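Local structure of RabGDI protein (Plasmodium falciparum 3D7, 3P1W) at residues L62-L67 with G82-W87; T70-E75 with E407-I412; E116-E121 with F368-T373. The protein probably acts as a Rab GDP-dissociation inhibitor, a protein that binds GDP-loaded Rab GTPases and helps to cycle them between membranes. All blocks are in the same frame, centred on the assembly; numbering follows the deposited sequence.

Interaction 1 of 3, residues L62-L67 with G82-W87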
loop_
_atom_site.group_PDB
_atom_site.type_symbol
_atom_site.label_atom_id
_atom_site.label_comp_id
_atom_site.label_asym_id
_atom_site.label_seq_id
_atom_site.Cartn_x
_atom_site.Cartn_y
_atom_site.Cartn_z
ATOM N N LEU A 62 14.071 2.950 8.107
ATOM C CA LEU A 62 15.067 3.734 8.880
ATOM C C LEU A 62 15.141 3.319 10.356
ATOM O O LEU A 62 14.122 3.083 11.011
ATOM C CB LEU A 62 14.743 5.226 8.796
ATOM C CG LEU A 62 14.889 5.982 7.454
ATOM C CD1 LEU A 62 14.137 5.293 6.360
ATOM C CD2 LEU A 62 14.361 7.433 7.593
ATOM N N ASN A 63 16.355 3.242 10.888
ATOM C CA ASN A 63 16.527 3.124 12.332
ATOM C C ASN A 63 16.436 4.501 12.981
ATOM O O ASN A 63 16.111 5.475 12.314
ATOM C CB ASN A 63 17.834 2.392 12.678
ATOM C CG ASN A 63 19.093 3.125 12.228
ATOM O OD1 ASN A 63 19.073 4.299 11.858
ATOM N ND2 ASN A 63 20.219 2.405 12.272
ATOM N N LEU A 64 16.725 4.602 14.274
ATOM C CA LEU A 64 16.626 5.904 14.937
ATOM C C LEU A 64 17.590 6.912 14.375
ATOM O O LEU A 64 17.206 8.028 14.081
ATOM C CB LEU A 64 16.931 5.792 16.429
ATOM C CG LEU A 64 15.835 5.450 17.382
ATOM C CD1 LEU A 64 16.507 5.312 18.756
ATOM C CD2 LEU A 64 14.744 6.502 17.340
ATOM N N THR A 65 18.869 6.532 14.286
ATOM C CA THR A 65 19.893 7.427 13.751
ATOM C C THR A 65 19.464 7.997 12.414
ATOM O O THR A 65 19.561 9.197 12.173
ATOM C CB THR A 65 21.234 6.710 13.614
ATOM O OG1 THR A 65 21.690 6.365 14.920
ATOM C CG2 THR A 65 22.285 7.586 12.914
ATOM N N ASN A 66 18.962 7.141 11.542
ATOM C CA ASN A 66 18.668 7.587 10.210
ATOM C C ASN A 66 17.362 8.362 10.151
ATOM O O ASN A 66 17.278 9.305 9.401
ATOM C CB ASN A 66 18.780 6.437 9.215
ATOM C CG ASN A 66 20.231 6.027 8.994
ATOM O OD1 ASN A 66 21.112 6.873 8.767
ATOM N ND2 ASN A 66 20.497 4.743 9.093
ATOM N N LEU A 67 16.396 8.030 11.011
ATOM C CA LEU A 67 15.142 8.775 11.074
ATOM C C LEU A 67 15.466 10.209 11.473
ATOM O O LEU A 67 15.024 11.171 10.832
ATOM C CB LEU A 67 14.198 8.118 12.082
ATOM C CG LEU A 67 12.793 8.638 12.237
ATOM C CD1 LEU A 67 12.002 8.391 10.935
ATOM C CD2 LEU A 67 12.126 7.978 13.450
ATOM N N GLY A 82 16.140 4.388 23.218
ATOM C CA GLY A 82 16.995 3.215 23.297
ATOM C C GLY A 82 17.822 3.027 22.046
ATOM O O GLY A 82 18.165 4.002 21.370
ATOM N N GLU A 83 18.147 1.772 21.742
ATOM C CA GLU A 83 19.117 1.447 20.694
ATOM C C GLU A 83 18.491 1.323 19.321
ATOM O O GLU A 83 17.334 0.954 19.198
ATOM C CB GLU A 83 19.822 0.122 21.003
ATOM C CG GLU A 83 20.807 0.189 22.152
ATOM C CD GLU A 83 21.341 -1.178 22.514
ATOM O OE1 GLU A 83 20.552 -2.022 23.010
ATOM O OE2 GLU A 83 22.548 -1.403 22.301
ATOM N N ASN A 84 19.302 1.578 18.296
ATOM C CA ASN A 84 18.875 1.479 16.904
ATOM C C ASN A 84 18.201 0.163 16.500
ATOM O O ASN A 84 17.275 0.179 15.685
ATOM C CB ASN A 84 20.063 1.729 15.974
ATOM C CG ASN A 84 20.267 3.194 15.665
ATOM O OD1 ASN A 84 19.310 3.913 15.385
ATOM N ND2 ASN A 84 21.527 3.636 15.649
ATOM N N ARG A 85 18.646 -0.964 17.062
ATOM C CA ARG A 85 18.153 -2.280 16.612
ATOM C C ARG A 85 16.643 -2.504 16.833
ATOM O O ARG A 85 16.045 -3.360 16.190
ATOM C CB ARG A 85 18.964 -3.421 17.256
ATOM C CG ARG A 85 18.744 -3.588 18.740
ATOM C CD ARG A 85 19.891 -4.354 19.400
ATOM N NE ARG A 85 19.711 -4.365 20.847
ATOM C CZ ARG A 85 18.874 -5.171 21.500
ATOM N NH1 ARG A 85 18.771 -5.087 22.822
ATOM N NH2 ARG A 85 18.131 -6.061 20.840
ATOM N N HIS A 86 16.033 -1.739 17.732
ATOM C CA HIS A 86 14.600 -1.865 18.026
ATOM C C HIS A 86 13.745 -1.132 17.007
ATOM O O HIS A 86 12.537 -1.339 16.965
ATOM C CB HIS A 86 14.282 -1.279 19.392
ATOM C CG HIS A 86 15.087 -1.876 20.500
ATOM N ND1 HIS A 86 14.917 -3.177 20.921
ATOM C CD2 HIS A 86 16.072 -1.353 21.267
ATOM C CE1 HIS A 86 15.766 -3.431 21.903
ATOM N NE2 HIS A 86 16.481 -2.342 22.131
ATOM N N TRP A 87 14.367 -0.246 16.234
ATOM C CA TRP A 87 13.617 0.631 15.327
ATOM C C TRP A 87 13.806 0.272 13.875
ATOM O O TRP A 87 14.923 0.263 13.360
ATOM C CB TRP A 87 13.995 2.092 15.567
ATOM C CG TRP A 87 13.660 2.544 16.941
ATOM C CD1 TRP A 87 14.418 2.377 18.060
ATOM C CD2 TRP A 87 12.476 3.239 17.359
ATOM N NE1 TRP A 87 13.781 2.914 19.147
ATOM C CE2 TRP A 87 12.585 3.449 18.748
ATOM C CE3 TRP A 87 11.334 3.693 16.697
ATOM C CZ2 TRP A 87 11.600 4.102 19.487
ATOM C CZ3 TRP A 87 10.343 4.336 17.439
ATOM C CH2 TRP A 87 10.482 4.530 18.809
#
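Asn84 OD1 takes the backbone N-H of Thr65 in a hydrogen bond of 2.9 Å that is nearly straight, 168° at the hydrogen. The bond sits at the N-terminal cap of helix 64-71. The N-H arrives in the carbonyl plane, on a lone pair of OD1. The same amide gives ND2 to Thr65 OG1 at 2.8 Å, with OG1 in the plane of the amide. One side chain of the 82-87 loop thus grips both the backbone and the hydroxyl of Thr65. Two bonds from one flat group fix the rotation of the Asn84 amide.

Asn63 is the N-cap residue. Its OD1 accepts from Asn66 N at 2.9 Å. CG of Asn63 sits between the backbone N and the carbonyl carbon (chi1 63°), which turns the amide back over the helix start. There it stacks on the Asn84 amide with the planes 15° apart. Two asparagines therefore serve the amino end of the helix, one from within and one from the loop.

Next to these polar groups, Leu64 lies over one face of the Trp87 indole. Its CG makes a CH-pi contact, 3.6 Å from the centroid of the five-membered ring. The indole is held in turn by NE1, which is hydrogen-bonded to Tyr81 O. On the backbone side, Asn63 CA approaches Trp87 O at 3.4 Å in a CA-H...O contact.

Interaction 2 of 3, residues T70-E75 with E407-I412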
loop_
_atom_site.group_PDB
_atom_site.type_symbol
_atom_site.label_atom_id
_atom_site.label_comp_id
_atom_site.label_asym_id
_atom_site.label_seq_id
_atom_site.Cartn_x
_atom_site.Cartn_y
_atom_site.Cartn_z
ATOM N N THR A 70 17.552 12.198 8.916
ATOM C CA THR A 70 16.738 12.523 7.747
ATOM C C THR A 70 15.769 13.658 8.005
ATOM O O THR A 70 15.664 14.555 7.195
ATOM C CB THR A 70 15.961 11.268 7.241
ATOM O OG1 THR A 70 16.909 10.270 6.826
ATOM C CG2 THR A 70 15.014 11.627 6.089
ATOM N N PHE A 71 15.088 13.622 9.141
ATOM C CA PHE A 71 14.022 14.561 9.446
ATOM C C PHE A 71 14.374 15.620 10.492
ATOM O O PHE A 71 13.777 16.681 10.491
ATOM C CB PHE A 71 12.843 13.794 10.009
ATOM C CG PHE A 71 12.105 12.934 8.986
ATOM C CD1 PHE A 71 11.090 13.481 8.212
ATOM C CD2 PHE A 71 12.415 11.604 8.829
ATOM C CE1 PHE A 71 10.381 12.668 7.282
ATOM C CE2 PHE A 71 11.730 10.802 7.928
ATOM C CZ PHE A 71 10.720 11.334 7.151
ATOM N N LYS A 72 15.279 15.287 11.416
ATOM C CA LYS A 72 15.614 16.183 12.544
ATOM C C LYS A 72 17.132 16.212 12.763
ATOM O O LYS A 72 17.628 15.890 13.833
ATOM C CB LYS A 72 14.897 15.751 13.828
ATOM C CG LYS A 72 13.378 15.735 13.786
ATOM C CD LYS A 72 12.792 15.224 15.079
ATOM C CE LYS A 72 11.259 15.122 15.065
ATOM N NZ LYS A 72 10.618 16.433 14.718
ATOM N N PRO A 73 17.885 16.587 11.728
ATOM C CA PRO A 73 19.323 16.524 11.735
ATOM C C PRO A 73 20.001 17.447 12.740
ATOM O O PRO A 73 21.169 17.248 13.013
ATOM C CB PRO A 73 19.702 16.935 10.305
ATOM C CG PRO A 73 18.615 17.779 9.867
ATOM C CD PRO A 73 17.392 17.052 10.421
ATOM N N LYS A 74 19.291 18.431 13.278
ATOM C CA LYS A 74 19.895 19.330 14.279
ATOM C C LYS A 74 19.743 18.830 15.711
ATOM O O LYS A 74 20.335 19.409 16.629
ATOM C CB LYS A 74 19.281 20.721 14.165
ATOM C CG LYS A 74 19.698 21.481 12.904
ATOM C CD LYS A 74 21.154 21.878 12.917
ATOM C CE LYS A 74 21.417 23.124 13.747
ATOM N NZ LYS A 74 22.847 23.175 14.123
ATOM N N GLU A 75 18.983 17.748 15.894
ATOM C CA GLU A 75 18.570 17.266 17.212
ATOM C C GLU A 75 19.306 16.012 17.674
ATOM O O GLU A 75 19.644 15.144 16.860
ATOM C CB GLU A 75 17.069 16.936 17.188
ATOM C CG GLU A 75 16.177 18.161 17.074
ATOM C CD GLU A 75 14.702 17.853 17.240
ATOM O OE1 GLU A 75 14.321 17.034 18.101
ATOM O OE2 GLU A 75 13.920 18.451 16.492
ATOM N N GLU A 407 6.619 12.787 18.966
ATOM C CA GLU A 407 7.375 13.372 17.859
ATOM C C GLU A 407 6.657 13.131 16.535
ATOM O O GLU A 407 5.976 12.109 16.364
ATOM C CB GLU A 407 8.761 12.741 17.743
ATOM C CG GLU A 407 9.678 12.879 18.966
ATOM C CD GLU A 407 10.086 14.300 19.278
ATOM O OE1 GLU A 407 10.000 15.184 18.387
ATOM O OE2 GLU A 407 10.553 14.529 20.422
ATOM N N LYS A 408 6.840 14.066 15.607
ATOM C CA LYS A 408 6.294 13.995 14.251
ATOM C C LYS A 408 7.432 14.097 13.232
ATOM O O LYS A 408 8.337 14.930 13.361
ATOM C CB LYS A 408 5.341 15.148 13.975
ATOM C CG LYS A 408 4.005 15.044 14.664
ATOM C CD LYS A 408 3.226 16.352 14.501
ATOM C CE LYS A 408 2.028 16.408 15.472
ATOM N NZ LYS A 408 1.297 17.725 15.345
ATOM N N PHE A 409 7.373 13.253 12.230
ATOM C CA PHE A 409 8.319 13.274 11.126
ATOM C C PHE A 409 7.509 13.371 9.806
ATOM O O PHE A 409 6.885 12.403 9.400
ATOM C CB PHE A 409 9.145 11.997 11.150
ATOM C CG PHE A 409 9.790 11.698 12.476
ATOM C CD1 PHE A 409 11.113 12.016 12.695
ATOM C CD2 PHE A 409 9.062 11.119 13.522
ATOM C CE1 PHE A 409 11.744 11.733 13.910
ATOM C CE2 PHE A 409 9.667 10.857 14.746
ATOM C CZ PHE A 409 11.030 11.164 14.941
ATOM N N VAL A 410 7.505 14.539 9.180
ATOM C CA VAL A 410 6.645 14.829 8.059
ATOM C C VAL A 410 7.402 14.839 6.743
ATOM O O VAL A 410 8.496 15.422 6.658
ATOM C CB VAL A 410 5.993 16.203 8.177
ATOM C CG1 VAL A 410 5.126 16.450 6.937
ATOM C CG2 VAL A 410 5.160 16.299 9.464
ATOM N N LYS A 411 6.853 14.174 5.725
ATOM C CA LYS A 411 7.445 14.163 4.381
ATOM C C LYS A 411 6.351 14.386 3.346
ATOM O O LYS A 411 5.327 13.682 3.326
ATOM C CB LYS A 411 8.180 12.846 4.086
ATOM C CG LYS A 411 8.952 12.852 2.793
ATOM C CD LYS A 411 9.747 11.552 2.663
ATOM C CE LYS A 411 10.530 11.506 1.352
ATOM N NZ LYS A 411 11.333 10.269 1.321
ATOM N N ILE A 412 6.554 15.401 2.519
ATOM C CA ILE A 412 5.661 15.681 1.417
ATOM C C ILE A 412 6.373 15.364 0.107
ATOM O O ILE A 412 7.521 15.810 -0.119
ATOM C CB ILE A 412 5.185 17.140 1.438
ATOM C CG1 ILE A 412 4.392 17.425 2.714
ATOM C CG2 ILE A 412 4.321 17.438 0.182
ATOM C CD1 ILE A 412 4.206 18.957 3.007
HETATM O O HOH W 1 8.289 16.400 16.441
HETATM O O HOH W 2 13.205 14.446 19.582
HETATM O O HOH W 3 11.510 17.657 18.060
#
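This is a surface contact between the carboxyl end of helix 64-71, with the turn after it, and strand 405-418 of the large mixed sheet. Its centre is an offset edge-to-face pair of phenylalanines, with Lys72 laid over the Phe409 ring and ending at a strand carbonyl.

Phe409 turns its ring edge toward the face of Phe71. The centroids are 5.8 Å apart and the planes stand at 79°. Phe409 CB sits over the centre of the Phe71 ring in a CH-pi contact, while Phe71 CB lies at the edge of the Phe409 ring. Val410 O lies at the edge of Phe71, in plane, 3.4 Å from its CE1.

Lys72 runs over a face of the Phe409 ring, with CE 4.0 Å from the ring centroid. The chain is extended until it bends at its last torsion (chi4 -56°), which brings NZ to Lys408 O at 3.1 Å in a hydrogen bond. The salt bridge from NZ to Glu407 OE1 is long, at 3.9 Å. Water 1 fills in between them: it accepts from Lys72 NZ and Lys408 N and donates to Glu407 OE1. Lys408 O and water 1 hold the ammonium group; the carboxylate is linked mainly through the water.

Strand 405-418 is hydrogen-bonded to strand 320-333, Phe409 with Ile330 among others. Phe409 also packs on Leu67 of helix 64-71, and Val410 touches Ile392 of helix 391-394.

Interaction 3 of 3, residues E116-E121 with F368-T373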
loop_
_atom_site.group_PDB
_atom_site.type_symbol
_atom_site.label_atom_id
_atom_site.label_comp_id
_atom_site.label_asym_id
_atom_site.label_seq_id
_atom_site.Cartn_x
_atom_site.Cartn_y
_atom_site.Cartn_z
ATOM N N GLU A 116 8.987 -13.181 8.077
ATOM C CA GLU A 116 8.065 -13.692 9.072
ATOM C C GLU A 116 6.878 -12.723 9.026
ATOM O O GLU A 116 7.081 -11.523 9.088
ATOM C CB GLU A 116 8.735 -13.664 10.439
ATOM C CG GLU A 116 8.170 -14.635 11.458
ATOM C CD GLU A 116 9.135 -14.900 12.601
ATOM O OE1 GLU A 116 8.665 -15.309 13.683
ATOM O OE2 GLU A 116 10.359 -14.703 12.422
ATOM N N TRP A 117 5.668 -13.257 8.893
ATOM C CA TRP A 117 4.456 -12.456 8.719
ATOM C C TRP A 117 3.649 -12.451 9.993
ATOM O O TRP A 117 3.438 -13.508 10.613
ATOM C CB TRP A 117 3.613 -13.041 7.589
ATOM C CG TRP A 117 4.322 -12.949 6.302
ATOM C CD1 TRP A 117 5.074 -13.925 5.696
ATOM C CD2 TRP A 117 4.400 -11.801 5.463
ATOM N NE1 TRP A 117 5.601 -13.446 4.516
ATOM C CE2 TRP A 117 5.199 -12.147 4.349
ATOM C CE3 TRP A 117 3.864 -10.505 5.535
ATOM C CZ2 TRP A 117 5.471 -11.248 3.323
ATOM C CZ3 TRP A 117 4.128 -9.625 4.513
ATOM C CH2 TRP A 117 4.931 -9.993 3.422
ATOM N N LEU A 118 3.188 -11.274 10.394
ATOM C CA LEU A 118 2.322 -11.163 11.545
ATOM C C LEU A 118 1.073 -10.379 11.171
ATOM O O LEU A 118 1.152 -9.389 10.424
ATOM C CB LEU A 118 3.066 -10.483 12.691
ATOM C CG LEU A 118 4.263 -11.303 13.197
ATOM C CD1 LEU A 118 5.272 -10.438 13.936
ATOM C CD2 LEU A 118 3.739 -12.439 14.085
ATOM N N VAL A 119 -0.071 -10.831 11.672
ATOM C CA VAL A 119 -1.352 -10.202 11.346
ATOM C C VAL A 119 -1.427 -8.825 11.967
ATOM O O VAL A 119 -0.922 -8.582 13.069
ATOM C CB VAL A 119 -2.562 -11.089 11.808
ATOM C CG1 VAL A 119 -2.675 -11.126 13.335
ATOM C CG2 VAL A 119 -3.868 -10.608 11.208
ATOM N N VAL A 120 -2.055 -7.914 11.238
ATOM C CA VAL A 120 -2.398 -6.624 11.756
ATOM C C VAL A 120 -3.606 -6.808 12.647
ATOM O O VAL A 120 -4.579 -7.427 12.251
ATOM C CB VAL A 120 -2.692 -5.640 10.609
ATOM C CG1 VAL A 120 -3.256 -4.317 11.130
ATOM C CG2 VAL A 120 -1.375 -5.380 9.822
ATOM N N GLU A 121 -3.541 -6.280 13.858
ATOM C CA GLU A 121 -4.485 -6.703 14.901
ATOM C C GLU A 121 -5.886 -6.137 14.750
ATOM O O GLU A 121 -6.835 -6.704 15.306
ATOM C CB GLU A 121 -3.938 -6.413 16.301
ATOM C CG GLU A 121 -2.736 -7.272 16.645
ATOM C CD GLU A 121 -2.332 -7.201 18.110
ATOM O OE1 GLU A 121 -2.739 -6.273 18.841
ATOM O OE2 GLU A 121 -1.579 -8.091 18.535
ATOM N N PHE A 368 6.191 -2.595 18.774
ATOM C CA PHE A 368 7.070 -3.697 19.122
ATOM C C PHE A 368 6.556 -5.046 18.602
ATOM O O PHE A 368 7.359 -5.931 18.296
ATOM C CB PHE A 368 7.240 -3.752 20.630
ATOM C CG PHE A 368 8.103 -4.889 21.103
ATOM C CD1 PHE A 368 9.481 -4.865 20.890
ATOM C CD2 PHE A 368 7.541 -5.984 21.756
ATOM C CE1 PHE A 368 10.284 -5.915 21.333
ATOM C CE2 PHE A 368 8.338 -7.039 22.192
ATOM C CZ PHE A 368 9.706 -7.004 21.984
ATOM N N GLN A 369 5.237 -5.202 18.484
ATOM C CA GLN A 369 4.664 -6.441 17.921
ATOM C C GLN A 369 5.324 -6.834 16.600
ATOM O O GLN A 369 5.687 -8.000 16.406
ATOM C CB GLN A 369 3.139 -6.312 17.741
ATOM C CG GLN A 369 2.469 -7.534 17.094
ATOM C CD GLN A 369 1.249 -7.200 16.243
ATOM O OE1 GLN A 369 0.746 -6.077 16.251
ATOM N NE2 GLN A 369 0.778 -8.196 15.478
ATOM N N HIS A 370 5.476 -5.870 15.691
ATOM C CA HIS A 370 6.120 -6.118 14.388
ATOM C C HIS A 370 7.624 -5.782 14.353
ATOM O O HIS A 370 8.209 -5.664 13.282
ATOM C CB HIS A 370 5.393 -5.342 13.273
ATOM C CG HIS A 370 4.100 -5.962 12.850
ATOM N ND1 HIS A 370 2.895 -5.666 13.454
ATOM C CD2 HIS A 370 3.826 -6.885 11.898
ATOM C CE1 HIS A 370 1.937 -6.377 12.884
ATOM N NE2 HIS A 370 2.475 -7.133 11.944
ATOM N N GLY A 371 8.244 -5.619 15.516
ATOM C CA GLY A 371 9.677 -5.348 15.596
ATOM C C GLY A 371 10.129 -4.039 14.982
ATOM O O GLY A 371 11.256 -3.946 14.461
ATOM N N VAL A 372 9.257 -3.028 15.017
ATOM C CA VAL A 372 9.571 -1.770 14.345
ATOM C C VAL A 372 9.820 -0.597 15.312
ATOM O O VAL A 372 10.381 0.415 14.895
ATOM C CB VAL A 372 8.498 -1.419 13.273
ATOM C CG1 VAL A 372 8.521 -2.442 12.139
ATOM C CG2 VAL A 372 7.142 -1.321 13.864
ATOM N N THR A 373 9.398 -0.734 16.579
ATOM C CA THR A 373 9.665 0.260 17.613
ATOM C C THR A 373 10.119 -0.396 18.921
ATOM O O THR A 373 9.927 -1.592 19.139
ATOM C CB THR A 373 8.403 1.122 17.933
ATOM O OG1 THR A 373 7.435 0.326 18.638
ATOM C CG2 THR A 373 7.772 1.689 16.663
#
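His370 and Gln369 join the loop between strands 361-367 and 378-385 to the start of strand 117-129. All three strands belong to the large mixed sheet of the GDI fold. The neighbouring side chains of the loop donate to successive carbonyls of strand 117-129, so side chains rather than backbone pairing make the polar link.

There are two hydrogen bonds across the contact. His370 NE2 donates to Leu118 O at 3.0 Å, and the bond is straight (168° at the hydrogen). Leu118 O lies in the plane of the imidazole, but NE2 stands well above the Leu118 carbonyl plane, so the bond is not aimed at a lone pair. NE2 therefore carries a proton here. The His370 ring also meets Tyr250 edge-to-face, on strand 248-251, which pairs with strand 117-129. Gln369 NE2 donates to Val119 O, also at 3.0 Å. This bond is more bent at the hydrogen, 144°, yet the donor lies almost in line with the C=O. Gln369 CG is anti to the backbone N (chi1 177°), which carries the amide out to the strand.

The other end of the Gln369 amide is held by Ser345, whose OG is hydrogen-bonded to OE1. The Glu121 side chain comes from the opposite direction and meets this amide by van der Waals contact, with CG 3.7 Å from Gln369 OE1. Its carboxylate has its own partner, since OE1 is hydrogen-bonded to Asn344 N.

Leu118 adds further van der Waals contact. Leu118 CB rests 3.5 Å from His370 NE2. Its CD1 methyl lies 3.5 Å from Gln369 O.

In the fold
Interactions 1 and 2 use opposite ends of helix 64-71, and their centres are about 14 Å apart. They touch directly: Leu67 CG meets Phe409 CE1 at 3.7 Å. Interaction 3 lies about 16 Å from interaction 1, centre to centre. The 82-87 and 368-373 loops link these two, with Trp87 CZ3 packed 3.8 Å from Thr373 CG2. Interactions 2 and 3 do not touch. Their nearest atoms are about 10 Å apart, but both reach the same mixed sheet, through strand 405-418 and strand 117-129. Interaction 1 therefore stands between the other two by contact.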